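Putative sugar binding protein (Geobacillus stearothermophilus, PDB 6GT9) binds galactose and, as a glucose-galactose binding protein, probably serves a three-component sensing system linked to galactan utilization. Local coordinates at residues V277-E282 and K287-V292; P269-Y274 and T293-K298; V231-H236 and I253-K258; A157-S162 and A222-G227; G143-E148 and V299-D304. All coordinates share one frame; numbering follows the deposited sequence.

Contact 1: V277-E282 and K287-V292; sequences VKMMAE and KDVPVV
Met-279 and Val-289 meet at an oblique angle, with the thioether sulfur as the touching point: SD of Met-279 lies 3.8 Å from CB of Val-289. The bend at chi2 (-78°) brings the sulfur to the valine although CB itself sets out past the other segment, and the bend at chi3 (75°) then turns CE of Met-279 to within 4.0 Å of CG1 of Val-289. The same CG1 also meets CB of Glu-282 at 3.7 Å, so one valine branch fits against two side chains one helical turn apart. This is the C-terminal part of helix 269-284 with the loop that follows it, leading into strand 292-294, the edge strand of a parallel six-stranded sheet in a periplasmic binding protein fold. Met-279 also touches Val-131 and Val-289 touches Ala-129, both on neighbouring strand 129-132. At the outer end, N of Lys-287 donates to O of Glu-282 over 2.9 Å, with an N-H...O angle of 155°. The extended lysine runs obliquely past the carboxylate, its methylene CD coming within 3.4 Å of OE1 of Glu-282. The charged ends, OE2 of Glu-282 and NZ of Lys-287, are 4.3 Å apart, too far for a salt bridge.

Contact 2: P269-Y274 and T293-K298; sequences PYEMGY and TNTETK
Glu-271 lays the end of its side chain over the methyl branch of Thr-295, the two running past each other in opposite directions, with OE1 of Glu-271 3.8 Å from CG2 of Thr-295. In the periplasmic binding protein fold this joins the first turns of helix 269-284 to the segment that leaves strand 292-294 and crosses from one sheet to the other. The glutamate reaches over because its chain is extended through chi1 (-175°) and chi2 (-178°). Met-272 approaches the other branch: its CE lies 3.6 Å from OG1 of Thr-295, and the two side chains cross at about a right angle. Thr-295 is buried, and the two helix residues thus meet different branches of it, methyl and hydroxyl. Met-272 also touches Tyr-44 and Asp-119, which line the sugar pocket; its side chain is about 6 Å from the bound galactose at the nearest atoms, which places it in the second shell. The backbone of Thr-295 is hydrogen-bonded to Gly-132, so the threonine is held to strand 129-132 as well. Direct polar contact between the segments is lacking, and water takes its place: one molecule donates to OE1 of Glu-271 at 2.6 Å and accepts from N of Glu-296 at 2.8 Å.

Contact 3: V231-H236 and I253-K258; sequences VVEQFH and IRYLQK
Glu-233 and Lys-258 form the close part of this contact, a salt bridge in which NZ of Lys-258 comes within 2.6 Å of OE1 of Glu-233. The ammonium group approaches from above the carboxylate, 35° out of its plane, after the lysine chain bends at chi3 and chi4. The same oxygen lies at the edge of the Tyr-255 ring, close to the ring plane, 3.4 Å from CE1 of Tyr-255; carboxylate and ring are turned 81° against each other. OE1 of Glu-233 is also hydrogen-bonded to Thr-260, two residues after Lys-258, so two polar partners and a ring edge gather round one oxygen and probably restrict the rotation of the carboxylate. The helices joined here, 224-235 and 250-258, are successive helices of the alternating beta-alpha order in a periplasmic binding protein lobe, and strand 242-246 lies between them in the chain. Their backbones stay well apart: CA of Glu-233 and CA of Tyr-255, the nearest pair, are separated by 10.0 Å. Long side chains therefore bridge the gap, and the looser side is wet. There a water lying in the plane of the ring is hydrogen-bonded to OH of Tyr-255 at 2.9 Å; its link to OE2 of Glu-233 is implausibly short and remains doubtful.

Contact 4: A157-S162 and A222-G227; sequences AIITGS and ALDAIG. With GAL (beta-D-galactopyranose), chain E.
Asp-224 packs obliquely against Ile-159, and the van der Waals part of the contact sets one methyl against the carboxylate: CG2 of Ile-159 is 3.8 Å from OD1 of Asp-224. The torsion chi1 (-59°) puts that methyl opposite the backbone N, turned to the first turn of helix 224-235. The polar groups that face each other across the segments are not bonded. OD2 of Asp-224 stands 3.4 Å from O of Ile-159, two acceptors side by side, and 3.9 Å from N of Gly-161, whose hydrogen goes to Gln-168. The buried carboxylate finds its partners nearby instead: OD2 is hydrogen-bonded to Ser-221 and weakly to N of Thr-220, while OD1 is bonded to Ser-193. Sugar binding is the third kind of interaction, for the loop after strand 216-219 forms part of the galactose pocket of this periplasmic binding protein fold. N of Ala-222 donates to O5 of the galactose over 2.9 Å at an N-H...O angle of 145°, and weakly to O6 at 3.3 Å. Asp-247 and Arg-171 are among the other groups bonded to this ligand. The contact sits at the C-terminal end of strand 154-160, which pairs with strands 185-192 and 216-219, and helix 197-210 touches both Ile-159 and Asp-224.

Contact 5: G143-E148 and V299-D304; sequences GRALAE and VIRKKD
Ala-145 points its methyl group at two side chains of the last strand, meeting CG1 of Val-299 at 3.7 Å and NH2 of Arg-301 at 3.4 Å from CB of Ala-145. The approach to the guanidinium is oblique. CG1 of Val-299 lies 4.2 Å above the plane of that guanidinium, so the valine lies over one of its faces, toward the rim, while both side chains face the helix. Arg-301 reaches this place because its chain is extended from CG to NE (chi2 166°, chi3 174°).

In the next shell, a salt bridge and a water position the guanidinium. NH2 of Arg-301 forms the salt bridge with Asp-149, the residue after the helical segment. The water, in the guanidinium plane, accepts from NH2 of Arg-301 at 3.0 Å and donates to OE1 of Glu-148 at 3.1 Å, joining two opposite charges that do not touch directly. O of Ala-145 also lies at the guanidinium edge, in its plane. Further out, the backbone of the arginine is fixed by Asp-304: N of Arg-301 donates to OD2 of Asp-304 over 2.9 Å at 171°, on the anti lone pair.

Ile-244 of strand 242-246 touches both Ala-145 and Val-299. Helix 135-149 thus covers strand 298-301, the antiparallel edge strand of the otherwise parallel sheet in this lobe of a periplasmic binding protein fold.

Overall arrangement
From the N terminus, helix 135-149 opens the widest loop, which contact 5 closes only at strand 298-301; the other four contacts nest inside it. Contact 4 closes first, joining strand 154-160 to the start of helix 224-235. Contact 3 follows in series, linking that helix to helix 250-258, and touches contact 4 where Tyr-255 packs on Ile-226. Helix 269-284 then enters both remaining contacts, with contact 1 nested inside the loop of contact 2. None of the loops cross. Contacts 1 and 2 bind the helix to the chain that enters the edge strand of the parallel sheet and then crosses to the mixed sheet, while contacts 3, 4 and 5 belong to the mixed-sheet lobe; contacts 3 and 5 meet at Gln-257 and Lys-302.

Contact 1: V277-E282 and K287-V292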
# COMPACT_ATOMS: atom_id res chain seq x y z
N VAL A 277 4.05 11.59 -11.44
CA VAL A 277 3.66 12.36 -12.61
C VAL A 277 4.82 13.25 -13.06
O VAL A 277 5.09 13.37 -14.25
CB VAL A 277 2.39 13.19 -12.32
CG1 VAL A 277 2.12 14.15 -13.46
CG2 VAL A 277 1.17 12.27 -12.08
N LYS A 278 5.52 13.87 -12.10
CA LYS A 278 6.70 14.67 -12.45
C LYS A 278 7.77 13.81 -13.11
O LYS A 278 8.40 14.24 -14.08
CB LYS A 278 7.29 15.36 -11.22
CG LYS A 278 6.34 16.30 -10.46
CD LYS A 278 5.88 17.50 -11.28
CE LYS A 278 6.99 18.56 -11.43
NZ LYS A 278 7.09 19.43 -10.23
N MET A 279 8.02 12.60 -12.58
CA MET A 279 9.00 11.71 -13.21
C MET A 279 8.57 11.36 -14.63
O MET A 279 9.39 11.36 -15.55
CB MET A 279 9.18 10.42 -12.41
CG MET A 279 9.61 10.52 -10.94
SD MET A 279 11.35 10.83 -10.71
CE MET A 279 11.45 12.58 -11.14
N MET A 280 7.29 11.02 -14.81
CA MET A 280 6.80 10.66 -16.14
C MET A 280 7.07 11.77 -17.16
O MET A 280 7.47 11.50 -18.29
CB MET A 280 5.31 10.32 -16.07
CG MET A 280 4.76 9.83 -17.41
SD MET A 280 5.54 8.30 -17.99
CE MET A 280 4.73 7.08 -16.96
N ALA A 281 6.85 13.03 -16.77
CA ALA A 281 7.08 14.14 -17.68
C ALA A 281 8.55 14.26 -18.04
O ALA A 281 8.89 14.54 -19.19
CB ALA A 281 6.57 15.45 -17.07
N GLU A 282 9.44 14.00 -17.08
CA GLU A 282 10.88 14.02 -17.36
C GLU A 282 11.27 12.90 -18.32
O GLU A 282 12.12 13.10 -19.20
CB GLU A 282 11.66 13.89 -16.05
CG GLU A 282 11.54 15.10 -15.15
CD GLU A 282 12.39 16.26 -15.63
OE1 GLU A 282 13.64 16.19 -15.51
OE2 GLU A 282 11.81 17.25 -16.13
N LYS A 287 14.73 12.74 -20.41
CA LYS A 287 15.64 13.04 -19.30
C LYS A 287 15.72 11.88 -18.31
O LYS A 287 14.74 11.17 -18.08
CB LYS A 287 15.20 14.31 -18.56
CG LYS A 287 15.11 15.55 -19.46
CD LYS A 287 14.82 16.79 -18.63
CE LYS A 287 14.61 18.01 -19.52
NZ LYS A 287 14.55 19.28 -18.73
N ASP A 288 16.90 11.71 -17.72
CA ASP A 288 17.10 10.64 -16.76
C ASP A 288 16.38 10.93 -15.45
O ASP A 288 16.26 12.07 -15.01
CB ASP A 288 18.58 10.43 -16.47
CG ASP A 288 19.36 10.01 -17.69
OD1 ASP A 288 18.89 9.14 -18.45
OD2 ASP A 288 20.46 10.57 -17.90
N VAL A 289 15.93 9.85 -14.81
CA VAL A 289 15.41 9.90 -13.44
C VAL A 289 15.94 8.71 -12.67
O VAL A 289 16.33 7.68 -13.26
CB VAL A 289 13.86 9.89 -13.41
CG1 VAL A 289 13.30 11.01 -14.32
CG2 VAL A 289 13.33 8.55 -13.86
N PRO A 290 15.99 8.82 -11.34
CA PRO A 290 16.47 7.70 -10.52
C PRO A 290 15.60 6.47 -10.73
O PRO A 290 14.38 6.59 -10.86
CB PRO A 290 16.34 8.22 -9.08
CG PRO A 290 16.20 9.68 -9.19
CD PRO A 290 15.56 9.96 -10.51
N VAL A 291 16.23 5.30 -10.72
CA VAL A 291 15.47 4.06 -10.89
C VAL A 291 14.49 3.86 -9.73
O VAL A 291 13.34 3.44 -9.94
CB VAL A 291 16.42 2.85 -11.03
CG1 VAL A 291 15.63 1.56 -11.02
CG2 VAL A 291 17.22 2.93 -12.31
N VAL A 292 14.90 4.17 -8.50
CA VAL A 292 14.03 4.00 -7.34
C VAL A 292 14.02 5.28 -6.52
O VAL A 292 15.09 5.80 -6.15
CB VAL A 292 14.47 2.81 -6.46
CG1 VAL A 292 13.67 2.80 -5.15
CG2 VAL A 292 14.30 1.49 -7.20

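Contact 2: P269-Y274 and T293-K298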
# COMPACT_ATOMS: atom_id res chain seq x y z
N PRO A 269 1.33 8.79 0.31
CA PRO A 269 0.58 8.57 -0.94
C PRO A 269 0.51 9.79 -1.84
O PRO A 269 0.69 9.66 -3.06
CB PRO A 269 -0.81 8.13 -0.44
CG PRO A 269 -0.85 8.49 1.04
CD PRO A 269 0.55 8.40 1.50
N TYR A 270 0.20 10.96 -1.29
CA TYR A 270 0.12 12.16 -2.11
C TYR A 270 1.44 12.40 -2.83
O TYR A 270 1.46 12.72 -4.03
CB TYR A 270 -0.23 13.37 -1.25
CG TYR A 270 -0.34 14.70 -1.99
CD1 TYR A 270 0.79 15.41 -2.36
CD2 TYR A 270 -1.58 15.25 -2.28
CE1 TYR A 270 0.69 16.61 -3.02
CE2 TYR A 270 -1.69 16.45 -2.93
CZ TYR A 270 -0.55 17.13 -3.30
OH TYR A 270 -0.66 18.33 -3.96
N GLU A 271 2.55 12.21 -2.12
CA GLU A 271 3.86 12.49 -2.69
C GLU A 271 4.23 11.49 -3.78
O GLU A 271 4.83 11.87 -4.79
CB GLU A 271 4.91 12.50 -1.58
CG GLU A 271 6.30 12.90 -2.08
CD GLU A 271 7.35 12.87 -0.98
OE1 GLU A 271 7.13 12.20 0.06
OE2 GLU A 271 8.40 13.53 -1.16
N MET A 272 3.88 10.21 -3.61
CA MET A 272 4.22 9.29 -4.70
C MET A 272 3.40 9.59 -5.96
O MET A 272 3.92 9.47 -7.08
CB MET A 272 4.11 7.82 -4.28
CG MET A 272 2.96 7.37 -3.43
SD MET A 272 3.15 5.63 -2.89
CE MET A 272 3.63 5.77 -1.16
N GLY A 273 2.15 10.01 -5.80
CA GLY A 273 1.37 10.39 -6.97
C GLY A 273 1.92 11.64 -7.65
O GLY A 273 2.04 11.69 -8.88
N TYR A 274 2.26 12.66 -6.85
CA TYR A 274 2.87 13.88 -7.38
C TYR A 274 4.20 13.59 -8.05
O TYR A 274 4.45 14.04 -9.18
CB TYR A 274 3.04 14.89 -6.23
CG TYR A 274 3.50 16.27 -6.66
CD1 TYR A 274 2.58 17.24 -7.02
CD2 TYR A 274 4.86 16.60 -6.69
CE1 TYR A 274 2.98 18.50 -7.40
CE2 TYR A 274 5.28 17.87 -7.08
CZ TYR A 274 4.33 18.81 -7.44
OH TYR A 274 4.71 20.06 -7.82
N THR A 293 12.83 5.79 -6.24
CA THR A 293 12.63 6.89 -5.30
C THR A 293 11.73 6.36 -4.19
O THR A 293 10.52 6.20 -4.39
CB THR A 293 12.00 8.11 -5.99
OG1 THR A 293 12.87 8.60 -7.02
CG2 THR A 293 11.76 9.23 -4.97
N ASN A 294 12.32 6.07 -3.02
CA ASN A 294 11.54 5.57 -1.89
C ASN A 294 11.04 6.74 -1.06
O ASN A 294 11.83 7.44 -0.42
CB ASN A 294 12.36 4.64 -1.00
CG ASN A 294 12.60 3.30 -1.64
OD1 ASN A 294 13.73 2.80 -1.62
ND2 ASN A 294 11.56 2.71 -2.22
N THR A 295 9.72 6.95 -1.06
CA THR A 295 9.15 7.97 -0.21
C THR A 295 9.24 7.53 1.26
O THR A 295 9.40 6.35 1.58
CB THR A 295 7.71 8.26 -0.62
OG1 THR A 295 6.97 7.04 -0.76
CG2 THR A 295 7.70 9.00 -1.99
N GLU A 296 9.17 8.52 2.15
CA GLU A 296 9.41 8.31 3.58
C GLU A 296 8.50 7.24 4.17
O GLU A 296 7.32 7.16 3.84
CB GLU A 296 9.19 9.64 4.32
CG GLU A 296 9.11 9.56 5.83
CD GLU A 296 10.49 9.56 6.48
OE1 GLU A 296 11.44 9.01 5.87
OE2 GLU A 296 10.64 10.13 7.59
N THR A 297 9.06 6.39 5.04
CA THR A 297 8.27 5.49 5.87
C THR A 297 8.89 5.45 7.26
O THR A 297 10.11 5.57 7.42
CB THR A 297 8.14 4.06 5.27
OG1 THR A 297 7.18 3.29 6.02
CG2 THR A 297 9.48 3.33 5.28
N LYS A 298 8.03 5.31 8.27
CA LYS A 298 8.45 5.32 9.68
C LYS A 298 7.25 4.92 10.52
O LYS A 298 6.11 5.17 10.13
CB LYS A 298 8.95 6.69 10.12
CG LYS A 298 7.90 7.79 9.98
CD LYS A 298 8.24 9.02 10.80
CE LYS A 298 7.87 10.30 10.06
NZ LYS A 298 7.93 11.51 10.93
O HOH W 1 9.26 11.09 1.01

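Contact 3: V231-H236 and I253-K258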
# COMPACT_ATOMS: atom_id res chain seq x y z
N VAL A 231 -13.42 -4.46 15.87
CA VAL A 231 -13.75 -5.73 16.52
C VAL A 231 -13.23 -5.75 17.96
O VAL A 231 -13.92 -6.19 18.89
CB VAL A 231 -13.20 -6.90 15.69
CG1 VAL A 231 -13.32 -8.21 16.45
CG2 VAL A 231 -13.96 -6.98 14.38
N VAL A 232 -12.01 -5.24 18.18
CA VAL A 232 -11.43 -5.21 19.52
C VAL A 232 -12.30 -4.37 20.45
O VAL A 232 -12.57 -4.76 21.59
CB VAL A 232 -9.98 -4.68 19.46
CG1 VAL A 232 -9.45 -4.36 20.86
CG2 VAL A 232 -9.09 -5.70 18.77
N GLU A 233 -12.77 -3.22 19.97
CA GLU A 233 -13.57 -2.35 20.82
C GLU A 233 -14.93 -2.95 21.14
O GLU A 233 -15.49 -2.67 22.20
CB GLU A 233 -13.73 -0.97 20.18
CG GLU A 233 -12.47 -0.13 20.24
CD GLU A 233 -12.70 1.34 19.94
OE1 GLU A 233 -11.74 2.14 20.09
OE2 GLU A 233 -13.83 1.71 19.55
N GLN A 234 -15.48 -3.78 20.24
CA GLN A 234 -16.77 -4.40 20.53
C GLN A 234 -16.68 -5.43 21.64
O GLN A 234 -17.66 -5.64 22.37
CB GLN A 234 -17.35 -5.05 19.27
CG GLN A 234 -17.63 -4.07 18.15
CD GLN A 234 -18.38 -4.70 17.00
OE1 GLN A 234 -18.03 -5.79 16.52
NE2 GLN A 234 -19.41 -4.01 16.52
N PHE A 235 -15.53 -6.10 21.78
CA PHE A 235 -15.33 -6.94 22.95
C PHE A 235 -15.20 -6.10 24.22
O PHE A 235 -15.80 -6.42 25.25
CB PHE A 235 -14.08 -7.81 22.77
CG PHE A 235 -14.30 -9.01 21.89
CD1 PHE A 235 -14.89 -10.15 22.39
CD2 PHE A 235 -13.88 -8.99 20.57
CE1 PHE A 235 -15.08 -11.26 21.58
CE2 PHE A 235 -14.06 -10.09 19.76
CZ PHE A 235 -14.66 -11.23 20.27
N HIS A 236 -14.46 -5.00 24.14
CA HIS A 236 -14.12 -4.18 25.30
C HIS A 236 -13.65 -5.07 26.45
O HIS A 236 -14.24 -5.11 27.53
CB HIS A 236 -15.29 -3.29 25.73
CG HIS A 236 -14.87 -2.13 26.57
ND1 HIS A 236 -14.51 -2.26 27.90
CD2 HIS A 236 -14.72 -0.82 26.27
CE1 HIS A 236 -14.17 -1.07 28.38
NE2 HIS A 236 -14.29 -0.18 27.41
N ILE A 253 -5.90 7.49 12.68
CA ILE A 253 -5.40 8.50 13.62
C ILE A 253 -6.32 8.61 14.83
O ILE A 253 -5.86 8.71 15.97
CB ILE A 253 -5.23 9.86 12.92
CG1 ILE A 253 -4.20 9.77 11.79
CG2 ILE A 253 -4.85 10.94 13.92
CD1 ILE A 253 -2.87 9.22 12.22
N ARG A 254 -7.63 8.58 14.59
CA ARG A 254 -8.59 8.63 15.69
C ARG A 254 -8.38 7.48 16.67
O ARG A 254 -8.29 7.69 17.89
CB ARG A 254 -10.02 8.61 15.12
CG ARG A 254 -11.08 8.69 16.19
CD ARG A 254 -10.83 9.89 17.09
NE ARG A 254 -11.77 9.94 18.21
CZ ARG A 254 -11.42 10.06 19.48
NH1 ARG A 254 -10.13 10.16 19.82
NH2 ARG A 254 -12.35 10.09 20.42
N TYR A 255 -8.28 6.26 16.15
CA TYR A 255 -8.06 5.09 17.00
C TYR A 255 -6.72 5.18 17.74
O TYR A 255 -6.61 4.76 18.90
CB TYR A 255 -8.11 3.83 16.16
CG TYR A 255 -9.49 3.26 15.90
CD1 TYR A 255 -10.36 2.99 16.95
CD2 TYR A 255 -9.90 2.96 14.60
CE1 TYR A 255 -11.62 2.46 16.71
CE2 TYR A 255 -11.16 2.43 14.36
CZ TYR A 255 -12.01 2.18 15.41
OH TYR A 255 -13.25 1.64 15.16
N LEU A 256 -5.69 5.70 17.07
CA LEU A 256 -4.41 5.94 17.72
C LEU A 256 -4.56 6.94 18.86
O LEU A 256 -3.98 6.76 19.94
CB LEU A 256 -3.42 6.46 16.68
CG LEU A 256 -1.91 6.36 16.81
CD1 LEU A 256 -1.47 4.93 17.04
CD2 LEU A 256 -1.31 6.90 15.52
N GLN A 257 -5.35 7.99 18.64
CA GLN A 257 -5.60 8.95 19.71
C GLN A 257 -6.37 8.31 20.86
O GLN A 257 -6.10 8.59 22.03
CB GLN A 257 -6.36 10.16 19.15
CG GLN A 257 -6.66 11.25 20.17
CD GLN A 257 -5.43 12.01 20.64
OE1 GLN A 257 -5.33 12.38 21.81
NE2 GLN A 257 -4.48 12.24 19.73
N LYS A 258 -7.33 7.43 20.54
CA LYS A 258 -8.11 6.73 21.56
C LYS A 258 -7.31 5.67 22.28
O LYS A 258 -7.77 5.18 23.33
CB LYS A 258 -9.34 6.08 20.93
CG LYS A 258 -10.53 7.01 20.77
CD LYS A 258 -11.55 6.46 19.77
CE LYS A 258 -12.65 5.64 20.43
NZ LYS A 258 -12.12 4.47 21.18
O HOH W 2 -14.90 1.17 17.45

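Contact 4: A157-S162 and A222-G227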
# COMPACT_ATOMS: atom_id res chain seq x y z
N ALA A 157 -1.46 -12.12 15.37
CA ALA A 157 -2.17 -12.41 14.13
C ALA A 157 -1.92 -11.29 13.14
O ALA A 157 -1.78 -10.12 13.52
CB ALA A 157 -3.67 -12.57 14.37
N ILE A 158 -1.91 -11.65 11.85
CA ILE A 158 -1.63 -10.73 10.76
C ILE A 158 -2.85 -10.67 9.86
O ILE A 158 -3.39 -11.71 9.48
CB ILE A 158 -0.40 -11.16 9.93
CG1 ILE A 158 0.86 -11.14 10.79
CG2 ILE A 158 -0.25 -10.27 8.67
CD1 ILE A 158 2.13 -11.56 10.05
N ILE A 159 -3.29 -9.47 9.55
CA ILE A 159 -4.25 -9.24 8.49
C ILE A 159 -3.53 -8.50 7.37
O ILE A 159 -2.91 -7.46 7.59
CB ILE A 159 -5.49 -8.50 9.02
CG1 ILE A 159 -6.11 -9.36 10.13
CG2 ILE A 159 -6.48 -8.22 7.91
CD1 ILE A 159 -7.39 -8.87 10.66
N THR A 160 -3.58 -9.07 6.16
CA THR A 160 -2.86 -8.54 5.02
C THR A 160 -3.85 -8.32 3.88
O THR A 160 -4.89 -8.98 3.80
CB THR A 160 -1.71 -9.48 4.62
OG1 THR A 160 -0.86 -8.85 3.65
CG2 THR A 160 -2.23 -10.80 4.05
N GLY A 161 -3.54 -7.36 3.01
CA GLY A 161 -4.45 -7.06 1.91
C GLY A 161 -4.72 -8.26 1.01
O GLY A 161 -5.86 -8.50 0.60
N SER A 162 -3.67 -9.02 0.69
CA SER A 162 -3.78 -10.25 -0.08
C SER A 162 -2.46 -10.99 0.03
O SER A 162 -1.43 -10.39 0.32
CB SER A 162 -4.14 -9.98 -1.55
OG SER A 162 -3.12 -9.24 -2.21
N ALA A 222 -4.13 -0.21 4.32
CA ALA A 222 -4.57 1.03 4.96
C ALA A 222 -5.82 0.88 5.83
O ALA A 222 -6.02 1.69 6.73
CB ALA A 222 -4.82 2.10 3.91
N LEU A 223 -6.66 -0.13 5.58
CA LEU A 223 -7.91 -0.29 6.31
C LEU A 223 -7.90 -1.45 7.29
O LEU A 223 -8.88 -1.66 8.01
CB LEU A 223 -9.07 -0.47 5.31
CG LEU A 223 -9.19 0.69 4.31
CD1 LEU A 223 -10.18 0.37 3.18
CD2 LEU A 223 -9.57 1.99 5.02
N ASP A 224 -6.81 -2.22 7.34
CA ASP A 224 -6.79 -3.44 8.14
C ASP A 224 -6.92 -3.14 9.63
O ASP A 224 -7.75 -3.73 10.32
CB ASP A 224 -5.51 -4.21 7.86
CG ASP A 224 -5.44 -4.71 6.45
OD1 ASP A 224 -6.51 -5.03 5.89
OD2 ASP A 224 -4.32 -4.82 5.91
N ALA A 225 -6.08 -2.23 10.14
CA ALA A 225 -6.10 -1.96 11.58
C ALA A 225 -7.40 -1.28 11.99
O ALA A 225 -7.84 -1.41 13.14
CB ALA A 225 -4.90 -1.11 11.97
N ILE A 226 -8.04 -0.57 11.06
CA ILE A 226 -9.37 -0.04 11.32
C ILE A 226 -10.37 -1.17 11.52
O ILE A 226 -11.19 -1.14 12.45
CB ILE A 226 -9.78 0.91 10.18
CG1 ILE A 226 -8.93 2.18 10.23
CG2 ILE A 226 -11.29 1.23 10.26
CD1 ILE A 226 -8.95 2.95 8.92
N GLY A 227 -10.31 -2.19 10.66
CA GLY A 227 -11.18 -3.34 10.83
C GLY A 227 -10.93 -4.06 12.15
O GLY A 227 -11.87 -4.44 12.85
C1 GAL E . -1.99 0.72 1.44
C2 GAL E . -1.30 0.27 0.16
C3 GAL E . -2.19 0.51 -1.07
C4 GAL E . -3.54 -0.17 -0.89
C5 GAL E . -4.16 0.23 0.43
C6 GAL E . -5.43 -0.57 0.75
O1 GAL E . -1.16 0.45 2.55
O2 GAL E . -0.07 0.98 -0.03
O3 GAL E . -1.61 -0.07 -2.19
O4 GAL E . -3.38 -1.59 -0.93
O5 GAL E . -3.25 0.03 1.59
O6 GAL E . -6.18 0.06 1.76

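Contact 5: G143-E148 and V299-D304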
# COMPACT_ATOMS: atom_id res chain seq x y z
N GLY A 143 7.85 -4.60 12.42
CA GLY A 143 8.26 -5.70 13.28
C GLY A 143 9.13 -5.25 14.44
O GLY A 143 8.92 -5.67 15.58
N ARG A 144 10.12 -4.39 14.16
CA ARG A 144 10.90 -3.79 15.24
C ARG A 144 9.99 -3.09 16.25
O ARG A 144 10.16 -3.24 17.47
CB ARG A 144 11.90 -2.79 14.67
CG ARG A 144 13.12 -3.42 14.01
CD ARG A 144 14.12 -3.89 15.06
NE ARG A 144 15.39 -4.29 14.45
CZ ARG A 144 15.73 -5.56 14.23
NH1 ARG A 144 14.90 -6.53 14.59
NH2 ARG A 144 16.90 -5.86 13.68
N ALA A 145 9.00 -2.35 15.75
CA ALA A 145 8.13 -1.57 16.63
C ALA A 145 7.32 -2.48 17.55
O ALA A 145 7.22 -2.22 18.76
CB ALA A 145 7.20 -0.69 15.79
N LEU A 146 6.72 -3.53 16.99
CA LEU A 146 5.93 -4.43 17.82
C LEU A 146 6.80 -5.11 18.87
O LEU A 146 6.38 -5.29 20.02
CB LEU A 146 5.22 -5.47 16.93
CG LEU A 146 4.33 -6.52 17.61
CD1 LEU A 146 3.13 -6.87 16.71
CD2 LEU A 146 5.09 -7.78 17.99
N ALA A 147 8.02 -5.49 18.49
CA ALA A 147 8.93 -6.14 19.44
C ALA A 147 9.33 -5.19 20.56
O ALA A 147 9.44 -5.60 21.72
CB ALA A 147 10.17 -6.66 18.71
N GLU A 148 9.56 -3.91 20.23
CA GLU A 148 9.88 -2.92 21.24
C GLU A 148 8.71 -2.69 22.19
O GLU A 148 8.87 -2.73 23.41
CB GLU A 148 10.28 -1.60 20.58
CG GLU A 148 11.70 -1.55 20.02
CD GLU A 148 12.13 -0.14 19.66
OE1 GLU A 148 12.35 0.14 18.46
OE2 GLU A 148 12.25 0.70 20.59
N VAL A 299 7.52 4.33 11.67
CA VAL A 299 6.45 4.00 12.61
C VAL A 299 6.19 5.22 13.48
O VAL A 299 7.12 5.86 13.97
CB VAL A 299 6.82 2.77 13.45
CG1 VAL A 299 5.69 2.45 14.45
CG2 VAL A 299 7.07 1.58 12.54
N ILE A 300 4.92 5.58 13.62
CA ILE A 300 4.52 6.63 14.54
C ILE A 300 3.59 6.03 15.58
O ILE A 300 2.93 5.01 15.36
CB ILE A 300 3.84 7.82 13.83
CG1 ILE A 300 2.58 7.34 13.11
CG2 ILE A 300 4.83 8.49 12.87
CD1 ILE A 300 1.37 8.23 13.32
N ARG A 301 3.55 6.68 16.74
CA ARG A 301 2.68 6.31 17.84
C ARG A 301 1.91 7.56 18.27
O ARG A 301 2.08 8.64 17.70
CB ARG A 301 3.50 5.72 19.01
CG ARG A 301 4.28 4.46 18.62
CD ARG A 301 5.32 4.09 19.66
NE ARG A 301 5.97 2.81 19.36
CZ ARG A 301 7.07 2.68 18.62
NH1 ARG A 301 7.63 3.75 18.07
NH2 ARG A 301 7.60 1.48 18.40
N LYS A 302 1.06 7.39 19.29
CA LYS A 302 0.24 8.50 19.78
C LYS A 302 1.08 9.70 20.21
O LYS A 302 0.63 10.84 20.09
CB LYS A 302 -0.62 8.01 20.94
CG LYS A 302 -1.54 9.05 21.54
CD LYS A 302 -2.13 8.54 22.85
CE LYS A 302 -2.87 9.63 23.60
NZ LYS A 302 -4.03 10.13 22.82
N LYS A 303 2.30 9.47 20.72
CA LYS A 303 3.17 10.57 21.12
C LYS A 303 3.61 11.43 19.94
O LYS A 303 4.14 12.52 20.15
CB LYS A 303 4.41 10.04 21.85
CG LYS A 303 5.36 9.26 20.94
CD LYS A 303 6.64 8.81 21.64
CE LYS A 303 6.35 7.87 22.81
NZ LYS A 303 5.30 6.85 22.48
N ASP A 304 3.43 10.96 18.72
CA ASP A 304 3.83 11.72 17.56
C ASP A 304 2.70 12.57 17.01
O ASP A 304 2.94 13.38 16.11
CB ASP A 304 4.36 10.79 16.47
CG ASP A 304 5.60 10.04 16.92
OD1 ASP A 304 6.66 10.68 17.04
OD2 ASP A 304 5.52 8.80 17.14
O HOH W 3 10.10 1.47 16.76